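Local coordinates for protein phosphatase (Thermotoga maritima, PDB 1NF2) that probably hydrolyses phosphate esters as a magnesium-dependent phosphatase of the haloacid dehalogenase (HAD) superfamily, at residues Phe5-Asp10 with Tyr256-Ile261; Glu159-Leu164 with Val174-Pro179; Arg228-Asn233 with Lys237-Ser242. All blocks are in the same frame, centred on the assembly; numbering follows the deposited sequence.

Contact 1. Residues Phe5-Asp10 with Tyr256-Ile261. With MG (magnesium ion), chain F.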
# COMPACT_ATOMS: atom_id res chain seq x y z
N PHE A 5 9.64 5.69 -13.01
CA PHE A 5 8.19 5.79 -13.10
C PHE A 5 7.48 5.07 -11.95
O PHE A 5 7.49 3.85 -11.87
CB PHE A 5 7.78 5.23 -14.47
CG PHE A 5 8.47 5.91 -15.63
CD1 PHE A 5 8.00 7.12 -16.13
CD2 PHE A 5 9.63 5.36 -16.17
CE1 PHE A 5 8.69 7.80 -17.15
CE2 PHE A 5 10.33 6.03 -17.19
CZ PHE A 5 9.86 7.25 -17.68
N VAL A 6 6.86 5.85 -11.07
CA VAL A 6 6.16 5.28 -9.92
C VAL A 6 4.65 5.26 -10.12
O VAL A 6 4.03 6.27 -10.44
CB VAL A 6 6.51 6.09 -8.64
CG1 VAL A 6 5.88 5.42 -7.42
CG2 VAL A 6 8.04 6.16 -8.49
N PHE A 7 4.04 4.10 -9.90
CA PHE A 7 2.60 3.94 -10.11
C PHE A 7 1.86 3.35 -8.91
O PHE A 7 2.24 2.30 -8.39
CB PHE A 7 2.33 3.00 -11.29
CG PHE A 7 3.04 3.36 -12.56
CD1 PHE A 7 2.51 4.33 -13.41
CD2 PHE A 7 4.21 2.70 -12.93
CE1 PHE A 7 3.15 4.63 -14.63
CE2 PHE A 7 4.85 3.00 -14.14
CZ PHE A 7 4.31 3.97 -14.99
N ASP A 8 0.79 4.01 -8.48
CA ASP A 8 -0.02 3.43 -7.41
C ASP A 8 -0.82 2.40 -8.21
O ASP A 8 -0.93 2.52 -9.44
CB ASP A 8 -0.97 4.49 -6.82
CG ASP A 8 -1.77 3.96 -5.62
OD1 ASP A 8 -2.53 4.75 -5.02
OD2 ASP A 8 -1.66 2.77 -5.29
N LEU A 9 -1.35 1.38 -7.55
CA LEU A 9 -2.14 0.35 -8.23
C LEU A 9 -3.62 0.73 -8.27
O LEU A 9 -4.11 1.21 -9.28
CB LEU A 9 -1.95 -1.01 -7.55
CG LEU A 9 -1.06 -2.04 -8.26
CD1 LEU A 9 0.16 -1.37 -8.84
CD2 LEU A 9 -0.66 -3.12 -7.28
N ASP A 10 -4.32 0.51 -7.15
CA ASP A 10 -5.74 0.83 -7.06
C ASP A 10 -6.02 2.28 -7.47
O ASP A 10 -5.24 3.18 -7.16
CB ASP A 10 -6.25 0.58 -5.64
CG ASP A 10 -6.32 -0.90 -5.29
OD1 ASP A 10 -7.33 -1.55 -5.63
OD2 ASP A 10 -5.35 -1.42 -4.70
N TYR A 256 -2.21 7.64 -21.42
CA TYR A 256 -2.50 8.93 -22.02
C TYR A 256 -1.42 9.99 -21.77
O TYR A 256 -1.11 10.78 -22.65
CB TYR A 256 -3.86 9.42 -21.54
CG TYR A 256 -4.42 10.57 -22.34
CD1 TYR A 256 -4.14 11.89 -22.00
CD2 TYR A 256 -5.24 10.33 -23.45
CE1 TYR A 256 -4.67 12.95 -22.74
CE2 TYR A 256 -5.77 11.39 -24.20
CZ TYR A 256 -5.48 12.70 -23.84
OH TYR A 256 -5.99 13.74 -24.57
N VAL A 257 -0.86 10.00 -20.56
CA VAL A 257 0.19 10.96 -20.23
C VAL A 257 1.57 10.33 -20.40
O VAL A 257 2.52 10.98 -20.84
CB VAL A 257 0.05 11.47 -18.76
CG1 VAL A 257 1.34 12.14 -18.30
CG2 VAL A 257 -1.10 12.46 -18.67
N LEU A 258 1.66 9.05 -20.05
CA LEU A 258 2.91 8.32 -20.14
C LEU A 258 3.53 8.39 -21.54
O LEU A 258 4.74 8.53 -21.68
CB LEU A 258 2.68 6.87 -19.74
CG LEU A 258 3.90 5.98 -19.52
CD1 LEU A 258 4.88 6.63 -18.54
CD2 LEU A 258 3.41 4.63 -18.99
N GLU A 259 2.69 8.31 -22.56
CA GLU A 259 3.18 8.36 -23.93
C GLU A 259 3.72 9.72 -24.36
O GLU A 259 4.45 9.81 -25.34
CB GLU A 259 2.08 7.94 -24.91
CG GLU A 259 1.43 6.62 -24.58
CD GLU A 259 0.44 6.18 -25.62
OE1 GLU A 259 -0.34 7.04 -26.09
OE2 GLU A 259 0.43 4.98 -25.96
N ARG A 260 3.38 10.78 -23.62
CA ARG A 260 3.84 12.12 -23.99
C ARG A 260 5.02 12.66 -23.17
O ARG A 260 5.62 13.68 -23.53
CB ARG A 260 2.68 13.12 -23.90
CG ARG A 260 1.38 12.72 -24.62
CD ARG A 260 1.61 12.12 -26.02
NE ARG A 260 2.40 12.97 -26.92
CZ ARG A 260 2.70 12.65 -28.18
NH1 ARG A 260 2.27 11.51 -28.69
NH2 ARG A 260 3.44 13.48 -28.92
N ILE A 261 5.37 11.98 -22.08
CA ILE A 261 6.46 12.45 -21.22
C ILE A 261 7.86 12.24 -21.80
O ILE A 261 8.14 11.21 -22.39
CB ILE A 261 6.36 11.79 -19.81
CG1 ILE A 261 7.73 11.80 -19.14
CG2 ILE A 261 5.81 10.39 -19.92
CD1 ILE A 261 7.71 11.15 -17.79
MG MG F . -4.96 4.20 -4.76

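Contact 2. Residues Glu159-Leu164 with Val174-Pro179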
# COMPACT_ATOMS: atom_id res chain seq x y z
N GLU A 159 -16.48 3.12 18.49
CA GLU A 159 -16.17 3.21 19.91
C GLU A 159 -14.78 2.64 20.16
O GLU A 159 -13.98 3.23 20.87
CB GLU A 159 -17.23 2.45 20.72
CG GLU A 159 -18.64 2.98 20.54
CD GLU A 159 -19.69 2.18 21.28
OE1 GLU A 159 -20.89 2.53 21.17
OE2 GLU A 159 -19.34 1.20 21.96
N LEU A 160 -14.50 1.48 19.56
CA LEU A 160 -13.20 0.86 19.72
C LEU A 160 -12.12 1.81 19.23
O LEU A 160 -11.07 1.95 19.86
CB LEU A 160 -13.15 -0.46 18.96
CG LEU A 160 -14.07 -1.54 19.52
CD1 LEU A 160 -13.94 -2.80 18.69
CD2 LEU A 160 -13.70 -1.81 20.97
N LYS A 161 -12.38 2.46 18.10
CA LYS A 161 -11.44 3.41 17.52
C LYS A 161 -11.09 4.46 18.58
O LYS A 161 -9.93 4.74 18.84
CB LYS A 161 -12.09 4.09 16.32
CG LYS A 161 -11.14 4.81 15.39
CD LYS A 161 -10.76 6.19 15.89
CE LYS A 161 -9.86 6.88 14.88
NZ LYS A 161 -9.59 8.30 15.22
N GLU A 162 -12.13 5.02 19.19
CA GLU A 162 -11.99 6.05 20.21
C GLU A 162 -11.05 5.67 21.36
O GLU A 162 -10.10 6.40 21.66
CB GLU A 162 -13.38 6.38 20.78
CG GLU A 162 -13.40 7.55 21.74
CD GLU A 162 -14.75 7.73 22.42
OE1 GLU A 162 -15.12 6.87 23.26
OE2 GLU A 162 -15.44 8.73 22.10
N ILE A 163 -11.30 4.53 22.00
CA ILE A 163 -10.46 4.12 23.12
C ILE A 163 -9.05 3.67 22.73
O ILE A 163 -8.10 3.89 23.49
CB ILE A 163 -11.14 3.01 23.95
CG1 ILE A 163 -10.53 1.65 23.62
CG2 ILE A 163 -12.64 2.99 23.68
CD1 ILE A 163 -10.75 0.61 24.69
N LEU A 164 -8.90 3.03 21.57
CA LEU A 164 -7.58 2.58 21.16
C LEU A 164 -6.70 3.74 20.72
O LEU A 164 -5.49 3.72 20.91
CB LEU A 164 -7.69 1.53 20.04
CG LEU A 164 -8.18 0.17 20.56
CD1 LEU A 164 -8.44 -0.79 19.41
CD2 LEU A 164 -7.15 -0.40 21.52
N VAL A 174 -3.85 4.69 14.48
CA VAL A 174 -5.12 3.98 14.49
C VAL A 174 -6.17 4.73 13.66
O VAL A 174 -6.43 5.90 13.91
CB VAL A 174 -5.65 3.80 15.93
CG1 VAL A 174 -4.64 3.02 16.76
CG2 VAL A 174 -5.88 5.15 16.56
N PHE A 175 -6.76 4.06 12.67
CA PHE A 175 -7.76 4.71 11.83
C PHE A 175 -8.72 3.73 11.16
O PHE A 175 -8.41 2.55 10.99
CB PHE A 175 -7.09 5.58 10.75
CG PHE A 175 -6.36 4.78 9.70
CD1 PHE A 175 -5.14 4.18 9.98
CD2 PHE A 175 -6.92 4.61 8.43
CE1 PHE A 175 -4.48 3.40 9.01
CE2 PHE A 175 -6.27 3.84 7.46
CZ PHE A 175 -5.04 3.23 7.75
N LYS A 176 -9.89 4.24 10.80
CA LYS A 176 -10.90 3.45 10.12
C LYS A 176 -10.54 3.47 8.64
O LYS A 176 -10.31 4.54 8.07
CB LYS A 176 -12.28 4.07 10.32
CG LYS A 176 -12.77 4.09 11.76
CD LYS A 176 -13.34 2.74 12.18
CE LYS A 176 -14.56 2.37 11.35
NZ LYS A 176 -15.63 3.40 11.41
N SER A 177 -10.48 2.30 8.02
CA SER A 177 -10.17 2.24 6.59
C SER A 177 -11.51 2.28 5.88
O SER A 177 -11.63 2.80 4.76
CB SER A 177 -9.43 0.94 6.25
OG SER A 177 -10.23 -0.19 6.51
N PHE A 178 -12.53 1.74 6.55
CA PHE A 178 -13.89 1.70 6.06
C PHE A 178 -14.83 1.52 7.25
O PHE A 178 -14.38 1.18 8.34
CB PHE A 178 -14.07 0.56 5.05
CG PHE A 178 -13.42 0.83 3.71
CD1 PHE A 178 -13.75 1.98 2.99
CD2 PHE A 178 -12.48 -0.05 3.19
CE1 PHE A 178 -13.14 2.25 1.77
CE2 PHE A 178 -11.86 0.22 1.97
CZ PHE A 178 -12.20 1.37 1.25
N PRO A 179 -16.13 1.75 7.06
CA PRO A 179 -17.13 1.62 8.12
C PRO A 179 -16.97 0.42 9.05
O PRO A 179 -17.25 0.52 10.24
CB PRO A 179 -18.44 1.58 7.34
CG PRO A 179 -18.17 2.53 6.23
CD PRO A 179 -16.77 2.14 5.79

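Contact 3. Residues Arg228-Asn233 with Lys237-Ser242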
# COMPACT_ATOMS: atom_id res chain seq x y z
N ARG A 228 4.32 15.36 -11.32
CA ARG A 228 3.16 14.80 -10.61
C ARG A 228 1.88 14.67 -11.44
O ARG A 228 1.32 15.66 -11.91
CB ARG A 228 2.89 15.64 -9.35
CG ARG A 228 4.11 15.74 -8.44
CD ARG A 228 3.84 16.62 -7.23
NE ARG A 228 3.72 18.02 -7.58
CZ ARG A 228 4.75 18.81 -7.87
NH1 ARG A 228 5.99 18.32 -7.86
NH2 ARG A 228 4.55 20.08 -8.19
N VAL A 229 1.40 13.44 -11.59
CA VAL A 229 0.20 13.16 -12.37
C VAL A 229 -0.93 12.61 -11.52
O VAL A 229 -0.79 11.58 -10.87
CB VAL A 229 0.49 12.12 -13.49
CG1 VAL A 229 -0.72 12.00 -14.42
CG2 VAL A 229 1.73 12.52 -14.29
N ALA A 230 -2.06 13.31 -11.52
CA ALA A 230 -3.24 12.90 -10.77
C ALA A 230 -4.22 12.23 -11.73
O ALA A 230 -4.37 12.68 -12.87
CB ALA A 230 -3.92 14.10 -10.13
N MET A 231 -4.86 11.16 -11.28
CA MET A 231 -5.83 10.47 -12.11
C MET A 231 -7.06 11.37 -12.13
O MET A 231 -7.26 12.16 -11.20
CB MET A 231 -6.16 9.10 -11.51
CG MET A 231 -4.97 8.14 -11.46
SD MET A 231 -4.02 8.11 -13.03
CE MET A 231 -3.55 6.77 -13.12
N GLU A 232 -7.87 11.29 -13.17
CA GLU A 232 -9.08 12.12 -13.22
C GLU A 232 -10.03 11.77 -12.06
O GLU A 232 -10.81 12.60 -11.62
CB GLU A 232 -9.82 11.95 -14.55
CG GLU A 232 -11.09 12.79 -14.61
CD GLU A 232 -11.83 12.73 -15.94
OE1 GLU A 232 -12.98 13.22 -15.98
OE2 GLU A 232 -11.26 12.22 -16.94
N ASN A 233 -9.96 10.54 -11.58
CA ASN A 233 -10.81 10.11 -10.48
C ASN A 233 -10.21 10.47 -9.11
O ASN A 233 -10.79 10.13 -8.08
CB ASN A 233 -11.03 8.59 -10.57
CG ASN A 233 -9.77 7.85 -10.95
OD1 ASN A 233 -9.28 7.99 -12.07
ND2 ASN A 233 -9.23 7.08 -10.01
N LYS A 237 -8.02 17.32 -3.59
CA LYS A 237 -6.73 17.68 -3.01
C LYS A 237 -5.54 17.18 -3.84
O LYS A 237 -4.56 17.89 -4.00
CB LYS A 237 -6.64 17.15 -1.58
CG LYS A 237 -5.55 17.80 -0.74
CD LYS A 237 -5.46 17.18 0.65
CE LYS A 237 -4.36 17.85 1.46
NZ LYS A 237 -4.08 17.14 2.74
N VAL A 238 -5.63 15.96 -4.35
CA VAL A 238 -4.55 15.38 -5.15
C VAL A 238 -4.37 16.09 -6.49
O VAL A 238 -3.25 16.33 -6.92
CB VAL A 238 -4.78 13.87 -5.39
CG1 VAL A 238 -3.89 13.36 -6.54
CG2 VAL A 238 -4.45 13.10 -4.11
N LYS A 239 -5.48 16.42 -7.13
CA LYS A 239 -5.41 17.09 -8.42
C LYS A 239 -4.77 18.46 -8.29
O LYS A 239 -3.98 18.87 -9.15
CB LYS A 239 -6.81 17.22 -9.02
CG LYS A 239 -7.46 15.88 -9.27
CD LYS A 239 -8.53 15.95 -10.35
CE LYS A 239 -9.90 15.73 -9.77
NZ LYS A 239 -10.84 15.27 -10.82
N GLU A 240 -5.09 19.16 -7.21
CA GLU A 240 -4.56 20.50 -6.97
C GLU A 240 -3.07 20.49 -6.65
O GLU A 240 -2.41 21.52 -6.75
CB GLU A 240 -5.34 21.18 -5.84
CG GLU A 240 -6.82 21.31 -6.14
CD GLU A 240 -7.59 21.96 -5.01
OE1 GLU A 240 -7.47 21.50 -3.86
OE2 GLU A 240 -8.33 22.93 -5.28
N ALA A 241 -2.54 19.34 -6.28
CA ALA A 241 -1.12 19.23 -5.96
C ALA A 241 -0.35 18.63 -7.13
O ALA A 241 0.88 18.60 -7.11
CB ALA A 241 -0.92 18.36 -4.72
N SER A 242 -1.07 18.16 -8.13
CA SER A 242 -0.43 17.54 -9.29
C SER A 242 0.00 18.58 -10.31
O SER A 242 -0.30 19.77 -10.17
CB SER A 242 -1.40 16.58 -9.98
OG SER A 242 -2.37 17.32 -10.71

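Contact 1. Residues Phe5-Asp10 with Tyr256-Ile261
L258, on helix 253-258, sets its two methyls against two rings of strand 4-8. Its CD1 approaches F5 CD1 at 4.0 Å, obliquely, while its CD2 comes to within 4.2 Å of CZ at the far end of the F7 ring. With CG anti to the backbone N (chi1 -169°), the fork of L258 is carried towards the strand, and one leucine serves both phenylalanines. R260 N bonds V257 O at 2.9 Å, and the chain then brings I261 back to the sheet. Strand 4-8 is the first and central one of the Rossmann-like HAD core, and F5 and F7, two residues apart, face the same side of it; helix 22-31 covers them there too, L31 under F5 and I28 under F7. The side chains of I261 and F5 come from opposite directions, I261 CD1 lying at the ring edge, 3.5 Å from F5 CE1. Beyond F7 the strand delivers D8, whose OD1 binds the magnesium ion at 2.5 Å, while K191 forms a salt bridge with D8 OD2. D10 faces the ion through its backbone O, while its carboxylate is salt-bridged to R43.

Contact 2. Residues Glu159-Leu164 with Val174-Pro179
A helix packed antiparallel on the edge strand that follows it, on the smaller sheet of this phosphatase, brings K161 against V174 and K176. The aliphatic part of the K161 side chain does most of the touching. Its CG meets K176 CG at 4.0 Å, the two lysine chains crossing at a slant, and its CE passes 3.7 Å from V174 O. K161 NZ stays 4.2 Å from V174 O, too far for a hydrogen bond, so the methylene groups rather than the ammonium make the contact. The route follows from the torsions: CG stands anti to the backbone N (chi1 -164°), a single bend at chi2 turns the chain, and the remainder runs extended past the strand.

Helix 154-168 and strand 172-178 are joined by a short connection, and the local segments run nearly antiparallel, at 164°, with axes 8.5 Å apart. The strand is an outermost one of the six-stranded mixed sheet, paired with strand 181-186, and the helix covers one face of it. This sheet and its helices probably form the substrate-binding (cap) domain of the HAD phosphatase. V174 points its side chain at the helix, and its CG1 lies 4.3 Å from L164 O; L164 also points inward and touches Y94 of helix 85-95, which packs alongside. F175, the next residue, turns its side chain from the helix to the other face of the sheet, where it rests on E183 and V185.

K176 instead folds at chi2, chi3 and chi4, curling back so that NZ forms a salt bridge with D158, three residues before K161 on the helix. Past it the strand is interrupted by a classic beta bulge, in which S177 and F178 both face Y181.

Contact 3. Residues Arg228-Asn233 with Lys237-Ser242
R228 and K239 each reach across to a backbone carbonyl, one at either end of the contact. R228 NE donates to A241 O at 2.9 Å, with an N-H...O angle of 156°. The acceptor lies at the guanidinium edge, in its plane, and the donor stands almost straight out from the carbonyl. K239 NZ bonds E232 O at 2.8 Å, tilted 28° from the carbonyl plane, while its CD passes M231 O. An alanine in place of K239 would probably leave E232 O without this donor and the loop after the strand less firmly tied to the helix. Between these bonds A230 turns its methyl to the helix: CB lies 3.7 Å from V238 CG1 and 3.5 Å from S242 CB. S242 is itself positioned by the helix end, since its OG donates to K239 O at 2.7 Å and its N bonds the same oxygen from the same face; chi1 of 75° puts OG between the backbone N and carbonyl carbon, within range of that oxygen. Farther out, N233 is held by G11 and N249. Strand 227-230, helix 236-241 and strand 244-245 form a beta-alpha-beta unit, with A230 and R228 hydrogen-bonded to I244. Helix 216-222 packs beside the helix through F222 and L219, while V229 faces the other way, onto V257 of helix 253-258.

Overall arrangement
Contacts 1 and 3 both build on the eight-stranded sheet of the HAD core, with centres 12 Å apart, and they touch: V257 CG1 lies 4.1 Å from V229 CG2. Helix 253-258 thus bears on the central strand and on strand 227-230 together. The magnesium ion is bound at the end of the first strand by D8, with D10 and D214 the other protein residues of the metal site; in contact 3 the side chain of M231 is about 4 Å from that of D214. Contact 2 belongs to the other, six-stranded sheet, its centre 33 Å from that of contact 1 and 28 Å from that of contact 3. Even so, the F175 side chain is about 12 Å from the ion, consistent with a substrate-binding domain facing the active site.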